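Side-chain contacts in walker-type atpase (Pyrococcus abyssi, PDB 2QEN), which is of unknown cellular role but binds ADP and magnesium at a P-loop and is probably an ATPase: residues 90-93 against 99-102; 123-128 against 162-167; 56-61 against 83-88. The protein carries 1 engineered substitution. One frame throughout, in Å; residues are numbered along the deposited sequence.

Contact 1. Residues 90-93 against 99-102; sequences KFQS and LNLK
Gln-92 reaches from its helix to Leu-99 and Asn-100 and joins them through a single nitrogen. Hydrogen bonds carry the contact. NE2 of Gln-92 donates to the backbone O of Leu-99 at 2.6 Å and to the side-chain OD1 of Asn-100 at 3.1 Å. Each N-H has its own acceptor: the bond to Asn-100 is nearly straight, 168° at the hydrogen, whereas the shorter one to Leu-99 is bent, 130°. Both oxygens lie close to the plane of the glutamine amide, so the pair fixes its rotation, although NE2 sits above the peptide plane of Leu-99. Glutamine suits the place because its chain, extended beyond CG (chi2 174°), is long enough to bring a two-hydrogen donor to the loop. Asn-100 starts out pointing away from the helix, but its CG lies beside its own backbone N, which returns OD1 to Gln-92; the two amides are steeply inclined to each other.

Van der Waals packing lies outside the pair: Leu-99 turns its branches from Gln-92 and touches Asp-122 and Glu-126 of helix 113-127, and Gln-92 also touches Ile-97. A helix side chain thus holds, by hydrogen bonds, the loop that follows its own helix, here in the surface connection between helices 88-95 and 113-127 of a P-loop ATPase domain, away from the nucleotide.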
# COMPACT_ATOMS: atom_id res chain seq x y z
N LYS A 90 2.23 -7.33 26.81
CA LYS A 90 3.29 -6.52 26.22
C LYS A 90 2.77 -5.12 25.86
O LYS A 90 3.44 -4.12 26.10
CB LYS A 90 3.87 -7.22 24.99
CG LYS A 90 5.10 -6.53 24.40
CD LYS A 90 5.56 -7.19 23.12
CE LYS A 90 6.96 -6.73 22.75
NZ LYS A 90 7.42 -7.33 21.46
N PHE A 91 1.56 -5.08 25.29
CA PHE A 91 0.87 -3.84 24.93
C PHE A 91 0.56 -2.98 26.15
O PHE A 91 0.85 -1.78 26.17
CB PHE A 91 -0.43 -4.18 24.20
CG PHE A 91 -0.90 -3.11 23.27
CD1 PHE A 91 -0.38 -3.02 21.97
CD2 PHE A 91 -1.86 -2.19 23.67
CE1 PHE A 91 -0.81 -2.02 21.10
CE2 PHE A 91 -2.29 -1.19 22.80
CZ PHE A 91 -1.76 -1.11 21.51
N GLN A 92 -0.03 -3.61 27.16
CA GLN A 92 -0.35 -2.99 28.44
C GLN A 92 0.89 -2.47 29.16
O GLN A 92 0.82 -1.46 29.86
CB GLN A 92 -1.08 -3.98 29.34
CG GLN A 92 -2.49 -4.32 28.88
CD GLN A 92 -3.13 -5.42 29.71
OE1 GLN A 92 -2.54 -6.48 29.93
NE2 GLN A 92 -4.36 -5.18 30.15
N SER A 93 2.01 -3.17 29.03
CA SER A 93 3.26 -2.73 29.63
C SER A 93 3.82 -1.50 28.89
O SER A 93 4.30 -0.57 29.53
CB SER A 93 4.28 -3.87 29.68
OG SER A 93 5.58 -3.40 30.00
N LEU A 99 -6.98 -1.69 31.69
CA LEU A 99 -8.06 -2.46 31.04
C LEU A 99 -7.62 -3.79 30.43
O LEU A 99 -6.54 -3.88 29.85
CB LEU A 99 -8.70 -1.64 29.91
CG LEU A 99 -10.00 -0.84 30.10
CD1 LEU A 99 -10.64 -0.68 28.73
CD2 LEU A 99 -10.99 -1.51 31.07
N ASN A 100 -8.46 -4.80 30.58
CA ASN A 100 -8.29 -6.08 29.90
C ASN A 100 -9.29 -6.19 28.75
O ASN A 100 -10.35 -5.56 28.77
CB ASN A 100 -8.49 -7.25 30.87
CG ASN A 100 -7.33 -7.41 31.86
OD1 ASN A 100 -6.16 -7.27 31.50
ND2 ASN A 100 -7.67 -7.72 33.11
N LEU A 101 -8.94 -7.00 27.75
CA LEU A 101 -9.82 -7.23 26.62
C LEU A 101 -10.47 -8.61 26.73
O LEU A 101 -9.77 -9.63 26.70
CB LEU A 101 -9.06 -7.10 25.29
CG LEU A 101 -8.68 -5.70 24.80
CD1 LEU A 101 -7.75 -5.80 23.60
CD2 LEU A 101 -9.93 -4.89 24.44
N LYS A 102 -11.80 -8.61 26.84
CA LYS A 102 -12.59 -9.84 26.92
C LYS A 102 -12.45 -10.71 25.67
O LYS A 102 -12.33 -11.94 25.77
CB LYS A 102 -14.06 -9.51 27.19
CG LYS A 102 -14.99 -10.73 27.25
CD LYS A 102 -16.19 -10.53 28.18
CE LYS A 102 -16.98 -11.83 28.31
NZ LYS A 102 -17.83 -11.88 29.54

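Contact 2. Residues 123-128 against 162-167; sequences LGEELG and LPNLKI
Asn-164 lays its amide over the last turn of helix 113-127, between Glu-125 and Gly-128. Its CG stands anti to the carbonyl carbon (chi1 -62°), and from there ND2 gives a hydrogen bond of 2.9 Å to Gly-128 O, arriving from above that carbonyl's plane. OD1 faces Glu-125: it lies 3.4 Å from the CG methylene of Glu-125, and a water donates to both Asn-164 OD1 and Glu-125 OE2. The glutamate chain runs on extended beyond CG and crosses the asparagine at about a right angle, the carboxylate and amide planes 72° apart. In the parallel sheet of this P-loop domain, the junction joins the end of a helix that leads into strand 130-135 to the type I turn, Leu-162 to Leu-165, that opens the adjacent strand 165-171. Glycine suits both places, one in the last turn and one just after it. A side chain on Gly-124 would collide with Asn-164 O, which instead takes a CA-H...O contact from Gly-124 CA at 3.5 Å; at the positive phi of Gly-128 (116°) a CB would be pressed against the carbonyl O of Leu-127. Replacing Asn-164 by an alanine would probably leave Gly-128 O without its side-chain donor and the bridging water without one of its two acceptors.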
# COMPACT_ATOMS: atom_id res chain seq x y z
N LEU A 123 -10.92 0.70 25.14
CA LEU A 123 -9.49 0.82 25.36
C LEU A 123 -9.01 2.22 24.93
O LEU A 123 -8.21 2.86 25.63
CB LEU A 123 -8.77 -0.31 24.60
CG LEU A 123 -7.24 -0.45 24.57
CD1 LEU A 123 -6.68 -0.46 25.98
CD2 LEU A 123 -6.86 -1.73 23.82
N GLY A 124 -9.55 2.70 23.80
CA GLY A 124 -9.31 4.05 23.31
C GLY A 124 -9.69 5.13 24.30
O GLY A 124 -9.02 6.16 24.39
N GLU A 125 -10.77 4.89 25.05
CA GLU A 125 -11.25 5.82 26.07
C GLU A 125 -10.23 6.07 27.16
O GLU A 125 -10.15 7.19 27.68
CB GLU A 125 -12.54 5.29 26.72
CG GLU A 125 -13.79 5.74 26.02
CD GLU A 125 -15.05 5.07 26.56
OE1 GLU A 125 -15.08 4.66 27.75
OE2 GLU A 125 -16.02 4.96 25.78
N GLU A 126 -9.49 5.04 27.53
CA GLU A 126 -8.45 5.17 28.54
C GLU A 126 -7.22 5.87 27.96
O GLU A 126 -6.66 6.77 28.60
CB GLU A 126 -8.07 3.81 29.12
CG GLU A 126 -6.98 3.93 30.18
CD GLU A 126 -6.68 2.65 30.91
OE1 GLU A 126 -7.46 1.67 30.77
OE2 GLU A 126 -5.67 2.62 31.65
N LEU A 127 -6.82 5.45 26.76
CA LEU A 127 -5.62 5.95 26.11
C LEU A 127 -5.79 7.34 25.50
O LEU A 127 -4.82 8.09 25.37
CB LEU A 127 -5.17 4.96 25.01
CG LEU A 127 -4.68 3.58 25.44
CD1 LEU A 127 -4.95 2.54 24.36
CD2 LEU A 127 -3.22 3.65 25.76
N GLY A 128 -7.02 7.67 25.14
CA GLY A 128 -7.30 8.86 24.35
C GLY A 128 -7.88 8.45 23.02
O GLY A 128 -8.97 8.90 22.63
N LEU A 162 -18.11 5.31 17.65
CA LEU A 162 -16.91 4.96 18.42
C LEU A 162 -15.85 6.09 18.34
O LEU A 162 -14.87 5.98 17.61
CB LEU A 162 -16.37 3.58 17.97
CG LEU A 162 -17.37 2.38 18.03
CD1 LEU A 162 -16.79 1.11 17.40
CD2 LEU A 162 -17.89 2.09 19.47
N PRO A 163 -16.08 7.19 19.10
CA PRO A 163 -15.22 8.38 19.01
C PRO A 163 -13.78 8.21 19.49
O PRO A 163 -12.92 9.02 19.15
CB PRO A 163 -15.94 9.41 19.90
CG PRO A 163 -16.80 8.60 20.82
CD PRO A 163 -17.20 7.38 20.06
N ASN A 164 -13.50 7.17 20.27
CA ASN A 164 -12.12 6.93 20.69
C ASN A 164 -11.42 5.89 19.83
O ASN A 164 -10.42 5.30 20.22
CB ASN A 164 -12.09 6.55 22.16
CG ASN A 164 -12.62 7.66 23.02
OD1 ASN A 164 -13.82 7.76 23.24
ND2 ASN A 164 -11.73 8.51 23.50
N LEU A 165 -11.97 5.68 18.63
CA LEU A 165 -11.43 4.70 17.73
C LEU A 165 -11.20 5.35 16.37
O LEU A 165 -12.09 6.02 15.83
CB LEU A 165 -12.40 3.52 17.63
CG LEU A 165 -11.87 2.20 17.08
CD1 LEU A 165 -10.87 1.58 18.06
CD2 LEU A 165 -13.05 1.25 16.81
N LYS A 166 -9.99 5.20 15.84
CA LYS A 166 -9.64 5.75 14.54
C LYS A 166 -9.28 4.60 13.60
O LYS A 166 -8.66 3.62 14.01
CB LYS A 166 -8.49 6.75 14.64
CG LYS A 166 -8.82 8.02 15.42
CD LYS A 166 -9.87 8.88 14.69
CE LYS A 166 -10.55 9.85 15.65
NZ LYS A 166 -9.81 11.11 15.79
N ILE A 167 -9.69 4.73 12.35
CA ILE A 167 -9.48 3.69 11.35
C ILE A 167 -8.67 4.31 10.21
O ILE A 167 -8.96 5.41 9.75
CB ILE A 167 -10.82 3.08 10.86
CG1 ILE A 167 -11.51 2.28 11.98
CG2 ILE A 167 -10.62 2.20 9.60
CD1 ILE A 167 -12.86 1.74 11.58
O HOH W 1 -16.23 6.42 23.32

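Contact 3. Residues 56-61 against 83-88; sequences PGILID and STISPF
Ile-58 and Ile-85 are the nearest pair of CA atoms, 6.4 Å apart, where strand 57-61 passes the end of helix 74-84. The strand is extended, while residues 83-84 belong to the end of the helix and the chain then departs through Ser-86 and the cis peptide before Pro-87. No hydrogen bond links the segments, so the contact rests on van der Waals packing of methyl, methylene and methine groups and of one methyl against a backbone carbonyl.

The first bond of the Ile-58 side chain points toward the helix end. CG2 of Ile-58 meets CB of Ile-85 at 3.9 Å and also lies near CG1 of that residue, while Ile-58 CB is 3.9 Å from Thr-84 CG2. The chi1 of 51° places CG1 of Ile-58 between its backbone N and carbonyl carbon and CG2 beside the N, making CG2 the branch that does most of the touching. Two beta-branched isoleucines give broad apolar surfaces close to their backbones, which fits so near an approach. Thr-84 divides its two branches: CG2, anti to the backbone N, packs on the strand and comes within 3.5 Å of Leu-59 O, whereas OG1 is hydrogen-bonded to Glu-80 O in its own helix. A threonine can thus present a methyl group to the strand while its hydroxyl is satisfied by the preceding turn.

Strand 57-61 is the outermost strand on its side of the parallel sheet, hydrogen-bonded to strand 130-135. Helix 74-84 packs on the face bearing Ile-58, where Leu-81 joins in, and Leu-59 turns from it to Leu-48 and Leu-52 of helix 44-54.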
# COMPACT_ATOMS: atom_id res chain seq x y z
N PRO A 56 -0.76 3.74 20.12
CA PRO A 56 -1.48 2.47 20.31
C PRO A 56 -2.40 2.17 19.13
O PRO A 56 -3.27 2.99 18.76
CB PRO A 56 -2.32 2.71 21.58
CG PRO A 56 -1.71 3.86 22.25
CD PRO A 56 -1.03 4.70 21.22
N GLY A 57 -2.19 1.01 18.54
CA GLY A 57 -2.92 0.62 17.35
C GLY A 57 -2.47 -0.74 16.88
O GLY A 57 -1.47 -1.28 17.36
N ILE A 58 -3.21 -1.28 15.93
CA ILE A 58 -2.90 -2.55 15.28
C ILE A 58 -2.95 -2.43 13.76
O ILE A 58 -3.72 -1.64 13.20
CB ILE A 58 -3.83 -3.70 15.76
CG1 ILE A 58 -5.30 -3.30 15.64
CG2 ILE A 58 -3.45 -4.13 17.16
CD1 ILE A 58 -6.28 -4.35 16.16
N LEU A 59 -2.10 -3.21 13.10
CA LEU A 59 -2.04 -3.22 11.64
C LEU A 59 -2.47 -4.60 11.15
O LEU A 59 -1.85 -5.62 11.47
CB LEU A 59 -0.63 -2.84 11.14
CG LEU A 59 -0.32 -2.75 9.63
CD1 LEU A 59 -1.38 -1.96 8.94
CD2 LEU A 59 1.05 -2.07 9.37
N ILE A 60 -3.55 -4.62 10.37
CA ILE A 60 -4.05 -5.85 9.75
C ILE A 60 -3.70 -5.87 8.26
O ILE A 60 -4.15 -5.02 7.51
CB ILE A 60 -5.57 -6.00 9.94
CG1 ILE A 60 -5.91 -6.03 11.44
CG2 ILE A 60 -6.09 -7.29 9.26
CD1 ILE A 60 -7.19 -5.37 11.77
N ASP A 61 -2.89 -6.85 7.87
CA ASP A 61 -2.49 -7.06 6.47
C ASP A 61 -3.59 -7.82 5.71
O ASP A 61 -3.68 -9.05 5.80
CB ASP A 61 -1.15 -7.80 6.40
CG ASP A 61 -0.50 -7.73 5.01
OD1 ASP A 61 -1.23 -7.66 3.99
OD2 ASP A 61 0.75 -7.75 4.93
N SER A 83 -4.55 -12.08 17.23
CA SER A 83 -3.11 -12.37 17.24
C SER A 83 -2.26 -11.12 17.06
O SER A 83 -1.12 -11.08 17.51
CB SER A 83 -2.75 -13.44 16.21
OG SER A 83 -2.94 -12.98 14.88
N THR A 84 -2.80 -10.09 16.41
CA THR A 84 -2.05 -8.86 16.18
C THR A 84 -1.91 -8.01 17.45
O THR A 84 -0.91 -7.33 17.64
CB THR A 84 -2.65 -8.02 15.02
OG1 THR A 84 -2.69 -8.83 13.83
CG2 THR A 84 -1.77 -6.83 14.71
N ILE A 85 -2.93 -8.05 18.30
CA ILE A 85 -2.88 -7.32 19.57
C ILE A 85 -2.29 -8.16 20.70
O ILE A 85 -2.15 -7.67 21.82
CB ILE A 85 -4.28 -6.73 19.96
CG1 ILE A 85 -4.12 -5.52 20.90
CG2 ILE A 85 -5.20 -7.80 20.53
CD1 ILE A 85 -5.37 -4.63 20.96
N SER A 86 -1.93 -9.41 20.40
CA SER A 86 -1.31 -10.31 21.39
C SER A 86 0.22 -10.40 21.22
O SER A 86 0.73 -10.15 20.12
CB SER A 86 -1.96 -11.69 21.33
OG SER A 86 -3.34 -11.61 21.68
N PRO A 87 0.97 -10.72 22.30
CA PRO A 87 0.54 -10.80 23.70
C PRO A 87 0.10 -9.43 24.21
O PRO A 87 0.84 -8.46 24.09
CB PRO A 87 1.79 -11.27 24.45
CG PRO A 87 2.93 -10.94 23.55
CD PRO A 87 2.40 -11.04 22.15
N PHE A 88 -1.12 -9.36 24.73
CA PHE A 88 -1.68 -8.09 25.17
C PHE A 88 -0.97 -7.49 26.39
O PHE A 88 -0.96 -6.27 26.56
CB PHE A 88 -3.20 -8.21 25.40
CG PHE A 88 -3.88 -6.89 25.63
CD1 PHE A 88 -3.64 -5.81 24.78
CD2 PHE A 88 -4.73 -6.71 26.72
CE1 PHE A 88 -4.25 -4.58 25.00
CE2 PHE A 88 -5.35 -5.49 26.93
CZ PHE A 88 -5.11 -4.42 26.07

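The contacts succeed one another along the chain, 3, 1, 2, on one side of its centre. Their centres form a triangle: about 11 Å between contacts 1 and 3, 14 Å between 1 and 2, 15 Å between 2 and 3. Leu-101 connects all three, with CD1 at 3.7 Å from Ile-85 CD1 and 4.2 Å from Leu-123 CD2; Phe-88 does likewise, its CE2 3.5 Å from Leu-99 O and its CZ 3.9 Å from Leu-123 CD2. Contacts 2 and 3 both reach the parallel sheet. Contact 3 alone approaches the nucleotide: the Leu-59 side chain is about 8 Å from both ADP and magnesium and about 4 Å from that of Asp-135, seen to bind magnesium in a structure of this protein, though not in this model.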